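Local coordinates for protein nicotinate phosphoribosyltransferase (Saccharomyces cerevisiae, PDB 1VLP) that catalyses the ATP-dependent synthesis of nicotinate ribonucleotide from nicotinate and phosphoribosyl diphosphate, the first step from nicotinic acid to NAD, at residues His321-His324 with Asp325-Leu329; Phe294-Pro297 with Tyr298-Tyr302; Lys346-Thr349 with Tyr350-Ala354. All coordinates share one frame; numbering follows the deposited sequence.

All three contacts are local, made between residues close in sequence, along a helix or round a turn, in the parallel alpha/beta part of the chain. Contacts 1 and 2 are partly buried and touch each other: the carbonyl of Phe294 accepts a hydrogen bond from His322, and Leu327 packs on Ser299, so the end of helix 312-326 rests on the short helix 298-301. Contact 3, with one buried residue, is a surface contact on helix 344-356, apart from the others. Chemistry follows place: contact 1 mixes histidines with backbone carbonyls at a helix end, contact 2 relies on prolines and aromatic rings in a turn, and contact 3 has regular mid-helix bonding with rings over carbonyl oxygens.

Contact 1 of 3, residues His321-His324 with Asp325-Leu329; sequences HHYH and DVLKL
Residues His321-His324 meet Asp325-Leu329 in a local contact at the C-terminal end of helix 312-326, which joins strands 304-307 and 335-338 in a beta-alpha-beta unit. The helix widens here into a pi-type turn. His321 O accepts hydrogen bonds from both Asp325 N and Val326 N, and Leu327 N reaches back five residues to His322 O (2.9 Å). Lys328 then takes a positive phi of 59°, and Leu329 N bonds Tyr323 O at 2.9 Å. On the exposed side His321 ND1 donates to Asp325 OD2 at 2.8 Å. The oxygen sits near the imidazole plane and uses its anti lone pair, while the carboxylate is turned 71° from the ring. With CG anti to the backbone N (chi1 168°), the ring edge carrying ND1 reaches Asp325, and the side chains meet at about a right angle. His324 ND1, in one of two conformers, donates to Leu329 O at 2.9 Å, in the carbonyl plane and slightly tilted from the ring plane. On the buried side His322 CD2 leans on Leu327 CD1 at 3.6 Å, and its NE2 hydrogen-bonds Phe294 O in the loop before helix 298-301. Replacing His322 by alanine is likely to leave the Phe294 carbonyl without its donor and to open a gap beside Leu327 CD1. Tyr323 CD1 touches both Leu329 CD1 (3.6 Å) and Leu327 CD1, both leucines packing on the tyrosine. Lysine suits the turn: Lys328 NZ bonds Asp325 O (2.8 Å) in its carbonyl plane and Val326 O from above. Its charge would be expected to offset the helix end's partial negative charge.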
loop_
_atom_site.group_PDB
_atom_site.type_symbol
_atom_site.label_atom_id
_atom_site.label_comp_id
_atom_site.label_asym_id
_atom_site.label_seq_id
_atom_site.Cartn_x
_atom_site.Cartn_y
_atom_site.Cartn_z
ATOM N N HIS A 321 -25.504 5.039 4.652
ATOM C CA HIS A 321 -26.607 5.812 4.081
ATOM C C HIS A 321 -26.600 5.713 2.559
ATOM O O HIS A 321 -27.625 5.537 1.951
ATOM C CB HIS A 321 -26.503 7.276 4.523
ATOM C CG HIS A 321 -27.429 8.201 3.764
ATOM N ND1 HIS A 321 -28.790 8.121 3.886
ATOM C CD2 HIS A 321 -27.188 9.187 2.865
ATOM C CE1 HIS A 321 -29.366 9.012 3.098
ATOM N NE2 HIS A 321 -28.415 9.695 2.479
ATOM N N HIS A 322 -25.429 5.824 1.942
ATOM C CA HIS A 322 -25.379 5.717 0.492
ATOM C C HIS A 322 -25.884 4.380 0.013
ATOM O O HIS A 322 -26.725 4.322 -0.867
ATOM C CB HIS A 322 -23.995 5.950 -0.052
ATOM C CG HIS A 322 -23.962 6.042 -1.547
ATOM N ND1 HIS A 322 -24.392 7.163 -2.233
ATOM C CD2 HIS A 322 -23.566 5.146 -2.479
ATOM C CE1 HIS A 322 -24.235 6.947 -3.534
ATOM N NE2 HIS A 322 -23.721 5.742 -3.703
ATOM N N TYR A 323 -25.366 3.298 0.566
ATOM C CA TYR A 323 -25.741 1.982 0.075
ATOM C C TYR A 323 -27.214 1.596 0.393
ATOM O O TYR A 323 -27.922 1.090 -0.476
ATOM C CB TYR A 323 -24.817 0.943 0.665
ATOM C CG TYR A 323 -23.495 0.687 -0.034
ATOM C CD1 TYR A 323 -23.444 0.402 -1.406
ATOM C CD2 TYR A 323 -22.300 0.632 0.695
ATOM C CE1 TYR A 323 -22.242 0.110 -2.044
ATOM C CE2 TYR A 323 -21.109 0.351 0.091
ATOM C CZ TYR A 323 -21.062 0.069 -1.281
ATOM O OH TYR A 323 -19.807 -0.239 -1.836
ATOM N N HIS A 324 -27.656 1.875 1.601
ATOM C CA HIS A 324 -28.936 1.364 2.054
ATOM C C HIS A 324 -30.102 2.263 1.701
ATOM O O HIS A 324 -31.148 1.803 1.303
ATOM C CB HIS A 324 -28.912 1.207 3.586
ATOM C CG HIS A 324 -30.160 0.592 4.173
ATOM N ND1 HIS A 324 -30.579 -0.684 3.855
ATOM C CD2 HIS A 324 -31.034 1.051 5.102
ATOM C CE1 HIS A 324 -31.677 -0.972 4.540
ATOM N NE2 HIS A 324 -31.976 0.062 5.304
ATOM N N ASP A 325 -29.879 3.555 1.819
ATOM C CA ASP A 325 -30.887 4.568 1.541
ATOM C C ASP A 325 -30.882 5.024 0.088
ATOM O O ASP A 325 -31.957 5.048 -0.539
ATOM C CB ASP A 325 -30.742 5.769 2.482
ATOM C CG ASP A 325 -31.032 5.420 3.972
ATOM O OD1 ASP A 325 -31.713 4.411 4.235
ATOM O OD2 ASP A 325 -30.551 6.170 4.855
ATOM N N VAL A 326 -29.726 5.396 -0.462
ATOM C CA VAL A 326 -29.701 5.919 -1.823
ATOM C C VAL A 326 -29.812 4.799 -2.829
ATOM O O VAL A 326 -30.596 4.876 -3.781
ATOM C CB VAL A 326 -28.468 6.793 -2.075
ATOM C CG1 VAL A 326 -28.485 7.361 -3.493
ATOM C CG2 VAL A 326 -28.431 7.964 -1.024
ATOM N N LEU A 327 -29.009 3.767 -2.630
ATOM C CA LEU A 327 -28.967 2.632 -3.542
ATOM C C LEU A 327 -29.901 1.502 -3.166
ATOM O O LEU A 327 -30.017 0.551 -3.923
ATOM C CB LEU A 327 -27.527 2.091 -3.665
ATOM C CG LEU A 327 -26.473 3.098 -4.169
ATOM C CD1 LEU A 327 -25.099 2.393 -4.268
ATOM C CD2 LEU A 327 -26.903 3.665 -5.496
ATOM N N LYS A 328 -30.575 1.605 -2.018
ATOM C CA LYS A 328 -31.616 0.643 -1.639
ATOM C C LYS A 328 -31.097 -0.782 -1.558
ATOM O O LYS A 328 -31.839 -1.734 -1.842
ATOM C CB LYS A 328 -32.826 0.749 -2.603
ATOM C CG LYS A 328 -33.696 1.941 -2.359
ATOM C CD LYS A 328 -33.072 3.203 -2.701
ATOM C CE LYS A 328 -34.124 4.299 -2.880
ATOM N NZ LYS A 328 -33.535 5.673 -2.759
ATOM N N LEU A 329 -29.846 -0.963 -1.139
ATOM C CA LEU A 329 -29.327 -2.314 -0.921
ATOM C C LEU A 329 -29.655 -2.775 0.479
ATOM O O LEU A 329 -29.663 -1.961 1.407
ATOM C CB LEU A 329 -27.814 -2.381 -1.148
ATOM C CG LEU A 329 -27.361 -1.885 -2.521
ATOM C CD1 LEU A 329 -25.890 -1.971 -2.701
ATOM C CD2 LEU A 329 -28.087 -2.659 -3.623
#

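Contact 2 of 3, residues Phe294-Pro297 with Tyr298-Tyr302; sequences FRPP and YSDAY
The Phe294 ring lies face-on to the first turn of helix 298-301, with Ser299 CA over one face, 4.1 Å from the ring centroid and 24° off the normal, a CH-pi contact. At its edge, Phe294 CE1 meets Tyr302 CD2 at 4.1 Å. With CG anti to the backbone N (chi1 -158°), the ring reaches forward to Ser299 and Tyr302. Tyr298 points the same way as Pro297, the two side by side, and Pro297 CD approaches Tyr298 CD2 at 3.9 Å, while Arg295 O stands at the edge of the tyrosine ring. The peptide before Pro297 is cis, at the turn that leads into the helix. Proline also suits the start of a helix, where its missing N-H costs no bond, and Pro297 O accepts from Ala301 N at 3.0 Å. Ser299 is small enough for its OG to sit against the Arg295-Pro296 peptide, and Ser299 N makes a weak bond to Arg295 O. The Tyr302 side chain lies about 7 Å from that of Thr241, which by similarity binds nicotinate. Lys334 NZ bonds Ser299 O and Tyr302 O, Tyr298 OH bonds Asp266 and Lys262 of helix 260-272, and the chain runs on into strand 304-307.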
loop_
_atom_site.group_PDB
_atom_site.type_symbol
_atom_site.label_atom_id
_atom_site.label_comp_id
_atom_site.label_asym_id
_atom_site.label_seq_id
_atom_site.Cartn_x
_atom_site.Cartn_y
_atom_site.Cartn_z
ATOM N N PHE A 294 -21.274 6.688 -8.083
ATOM C CA PHE A 294 -21.326 5.333 -7.489
ATOM C C PHE A 294 -22.753 4.776 -7.413
ATOM O O PHE A 294 -23.434 4.830 -6.361
ATOM C CB PHE A 294 -20.675 5.339 -6.104
ATOM C CG PHE A 294 -20.195 3.986 -5.628
ATOM C CD1 PHE A 294 -19.439 3.129 -6.472
ATOM C CD2 PHE A 294 -20.352 3.621 -4.305
ATOM C CE1 PHE A 294 -18.919 1.934 -6.043
ATOM C CE2 PHE A 294 -19.818 2.384 -3.869
ATOM C CZ PHE A 294 -19.093 1.563 -4.734
ATOM N N ARG A 295 -23.207 4.329 -8.576
ATOM C CA ARG A 295 -24.517 3.735 -8.754
ATOM C C ARG A 295 -24.366 2.627 -9.804
ATOM O O ARG A 295 -23.275 2.473 -10.379
ATOM C CB ARG A 295 -25.521 4.805 -9.140
ATOM C CG ARG A 295 -25.228 5.489 -10.376
ATOM C CD ARG A 295 -26.100 6.759 -10.481
ATOM N NE ARG A 295 -25.419 7.827 -11.212
ATOM C CZ ARG A 295 -25.938 9.032 -11.459
ATOM N NH1 ARG A 295 -27.168 9.353 -11.040
ATOM N NH2 ARG A 295 -25.219 9.920 -12.138
ATOM N N PRO A 296 -25.418 1.815 -10.012
ATOM C CA PRO A 296 -25.291 0.666 -10.904
ATOM C C PRO A 296 -24.809 1.120 -12.287
ATOM O O PRO A 296 -25.174 2.204 -12.738
ATOM C CB PRO A 296 -26.702 0.064 -10.895
ATOM C CG PRO A 296 -27.280 0.472 -9.590
ATOM C CD PRO A 296 -26.768 1.877 -9.427
ATOM N N PRO A 297 -23.930 0.341 -12.926
ATOM C CA PRO A 297 -23.402 -0.988 -12.549
ATOM C C PRO A 297 -22.221 -0.977 -11.544
ATOM O O PRO A 297 -21.923 -1.997 -10.918
ATOM C CB PRO A 297 -22.932 -1.545 -13.906
ATOM C CG PRO A 297 -22.446 -0.320 -14.648
ATOM C CD PRO A 297 -23.325 0.842 -14.192
ATOM N N TYR A 298 -21.564 0.170 -11.414
ATOM C CA TYR A 298 -20.353 0.340 -10.555
ATOM C C TYR A 298 -20.561 -0.162 -9.135
ATOM O O TYR A 298 -19.755 -0.956 -8.617
ATOM C CB TYR A 298 -19.973 1.811 -10.537
ATOM C CG TYR A 298 -19.741 2.308 -11.911
ATOM C CD1 TYR A 298 -18.605 1.919 -12.626
ATOM C CD2 TYR A 298 -20.667 3.121 -12.550
ATOM C CE1 TYR A 298 -18.403 2.387 -13.941
ATOM C CE2 TYR A 298 -20.465 3.555 -13.825
ATOM C CZ TYR A 298 -19.338 3.199 -14.512
ATOM O OH TYR A 298 -19.206 3.659 -15.809
ATOM N N SER A 299 -21.658 0.295 -8.513
ATOM C CA SER A 299 -21.949 -0.035 -7.118
ATOM C C SER A 299 -22.309 -1.496 -6.924
ATOM O O SER A 299 -22.255 -1.999 -5.825
ATOM C CB SER A 299 -23.070 0.858 -6.534
ATOM O OG SER A 299 -24.177 0.935 -7.384
ATOM N N ASP A 300 -22.740 -2.165 -7.996
ATOM C CA ASP A 300 -22.938 -3.610 -7.975
ATOM C C ASP A 300 -21.643 -4.430 -8.179
ATOM O O ASP A 300 -21.470 -5.468 -7.520
ATOM C CB ASP A 300 -24.017 -3.972 -8.983
ATOM C CG ASP A 300 -25.352 -3.374 -8.612
ATOM O OD1 ASP A 300 -25.669 -3.317 -7.385
ATOM O OD2 ASP A 300 -26.053 -2.945 -9.543
ATOM N N ALA A 301 -20.727 -3.924 -9.014
ATOM C CA ALA A 301 -19.482 -4.622 -9.333
ATOM C C ALA A 301 -18.480 -4.662 -8.168
ATOM O O ALA A 301 -17.974 -5.734 -7.761
ATOM C CB ALA A 301 -18.820 -3.973 -10.567
ATOM N N TYR A 302 -18.166 -3.482 -7.647
ATOM C CA TYR A 302 -17.354 -3.386 -6.422
ATOM C C TYR A 302 -18.073 -4.035 -5.282
ATOM O O TYR A 302 -19.248 -3.862 -5.129
ATOM C CB TYR A 302 -17.057 -1.925 -6.073
ATOM C CG TYR A 302 -16.089 -1.292 -7.042
ATOM C CD1 TYR A 302 -14.718 -1.386 -6.850
ATOM C CD2 TYR A 302 -16.546 -0.620 -8.156
ATOM C CE1 TYR A 302 -13.835 -0.848 -7.765
ATOM C CE2 TYR A 302 -15.654 -0.042 -9.059
ATOM C CZ TYR A 302 -14.308 -0.167 -8.852
ATOM O OH TYR A 302 -13.403 0.379 -9.736
#

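Contact 3 of 3, residues Lys346-Thr349 with Tyr350-Ala354; sequences KAIT and YSHAA
Ile348 O is gripped twice: His352 N donates to it at 3.1 Å, as the helix requires, and Ser351 OG does so at 2.6 Å in one of the serine's two conformers, so the second bond may not always be made. The serine oxygen stands between its backbone N and carbonyl carbon (chi1 78°), a position from which a short hydroxyl can turn back to the carbonyl three residues earlier. The same Ile348 O lies 3.4 Å above the plane of the His352 ring, over its centre. That imidazole runs side by side with Ile348, whose CG2 touches His352 CE1 at 3.8 Å, the beta-branched methyl lying against the ring. A similar arrangement recurs two residues earlier. Tyr350 N donates to Lys346 O at 2.8 Å, close to straight at 169°, and the tyrosine ring then lies with one face toward that oxygen, which is displaced toward the rim. The aliphatic stem of Lys346 runs alongside the ring, with Lys346 CB 3.9 Å from Tyr350 CE2. A lysine suits this place because its extended chain carries the amine past the ring to Ser341 O. Thr349, which is exposed, bonds Glu345 O one turn back through its OG1. On the inner face Ala347 and Tyr350 pack on Phe363 of strand 360-365, and Ala354 on Ala361; the small alanines let helix and strand come close. This is the amphipathic helix of a beta-alpha-beta crossover, linking strands 335-338 and 360-365 in the TIM-barrel-like part of this type II phosphoribosyltransferase.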
loop_
_atom_site.group_PDB
_atom_site.type_symbol
_atom_site.label_atom_id
_atom_site.label_comp_id
_atom_site.label_asym_id
_atom_site.label_seq_id
_atom_site.Cartn_x
_atom_site.Cartn_y
_atom_site.Cartn_z
ATOM N N LYS A 346 -8.462 -0.263 17.762
ATOM C CA LYS A 346 -9.194 0.474 16.692
ATOM C C LYS A 346 -10.008 -0.464 15.788
ATOM O O LYS A 346 -11.188 -0.219 15.552
ATOM C CB LYS A 346 -8.259 1.304 15.833
ATOM C CG LYS A 346 -7.704 2.575 16.501
ATOM C CD LYS A 346 -6.665 3.125 15.556
ATOM C CE LYS A 346 -6.081 4.445 15.961
ATOM N NZ LYS A 346 -5.175 4.898 14.855
ATOM N N ALA A 347 -9.401 -1.555 15.333
ATOM C CA ALA A 347 -10.122 -2.558 14.527
ATOM C C ALA A 347 -11.406 -3.011 15.241
ATOM O O ALA A 347 -12.513 -3.036 14.674
ATOM C CB ALA A 347 -9.234 -3.749 14.222
ATOM N N ILE A 348 -11.294 -3.336 16.522
ATOM C CA ILE A 348 -12.477 -3.737 17.287
ATOM C C ILE A 348 -13.568 -2.648 17.360
ATOM O O ILE A 348 -14.761 -2.885 17.093
ATOM C CB ILE A 348 -12.050 -4.253 18.685
ATOM C CG1 ILE A 348 -11.270 -5.542 18.529
ATOM C CG2 ILE A 348 -13.242 -4.549 19.580
ATOM C CD1 ILE A 348 -10.576 -5.986 19.798
ATOM N N THR A 349 -13.150 -1.449 17.716
ATOM C CA THR A 349 -14.056 -0.309 17.719
ATOM C C THR A 349 -14.772 -0.082 16.388
ATOM O O THR A 349 -15.988 0.183 16.365
ATOM C CB THR A 349 -13.293 0.967 18.060
ATOM O OG1 THR A 349 -12.700 0.799 19.349
ATOM C CG2 THR A 349 -14.242 2.166 18.080
ATOM N N TYR A 350 -14.011 -0.103 15.306
ATOM C CA TYR A 350 -14.569 0.105 13.967
ATOM C C TYR A 350 -15.455 -1.077 13.530
ATOM O O TYR A 350 -16.497 -0.872 12.835
ATOM C CB TYR A 350 -13.448 0.387 12.931
ATOM C CG TYR A 350 -12.575 1.568 13.270
ATOM C CD1 TYR A 350 -13.021 2.575 14.140
ATOM C CD2 TYR A 350 -11.324 1.700 12.688
ATOM C CE1 TYR A 350 -12.201 3.660 14.475
ATOM C CE2 TYR A 350 -10.497 2.767 13.021
ATOM C CZ TYR A 350 -10.954 3.740 13.909
ATOM O OH TYR A 350 -10.169 4.828 14.213
ATOM N N SER A 351 -15.120 -2.278 13.970
ATOM C CA SER A 351 -15.979 -3.411 13.686
ATOM C C SER A 351 -17.387 -3.238 14.298
ATOM O O SER A 351 -18.383 -3.585 13.701
ATOM C CB SER A 351 -15.336 -4.711 14.175
ATOM O OG SER A 351 -15.468 -4.878 15.577
ATOM N N HIS A 352 -17.430 -2.662 15.487
ATOM C CA HIS A 352 -18.707 -2.305 16.138
ATOM C C HIS A 352 -19.503 -1.267 15.364
ATOM O O HIS A 352 -20.727 -1.414 15.171
ATOM C CB HIS A 352 -18.436 -1.797 17.540
ATOM C CG HIS A 352 -17.902 -2.867 18.448
ATOM N ND1 HIS A 352 -17.280 -2.596 19.656
ATOM C CD2 HIS A 352 -17.866 -4.214 18.297
ATOM C CE1 HIS A 352 -16.909 -3.737 20.211
ATOM N NE2 HIS A 352 -17.245 -4.732 19.404
ATOM N N ALA A 353 -18.834 -0.222 14.960
ATOM C CA ALA A 353 -19.479 0.844 14.155
ATOM C C ALA A 353 -20.028 0.285 12.836
ATOM O O ALA A 353 -21.156 0.587 12.448
ATOM C CB ALA A 353 -18.498 2.022 13.895
ATOM N N ALA A 354 -19.264 -0.588 12.182
ATOM C CA ALA A 354 -19.729 -1.228 10.936
ATOM C C ALA A 354 -21.023 -2.010 11.187
ATOM O O ALA A 354 -21.999 -1.828 10.472
ATOM C CB ALA A 354 -18.686 -2.118 10.404
#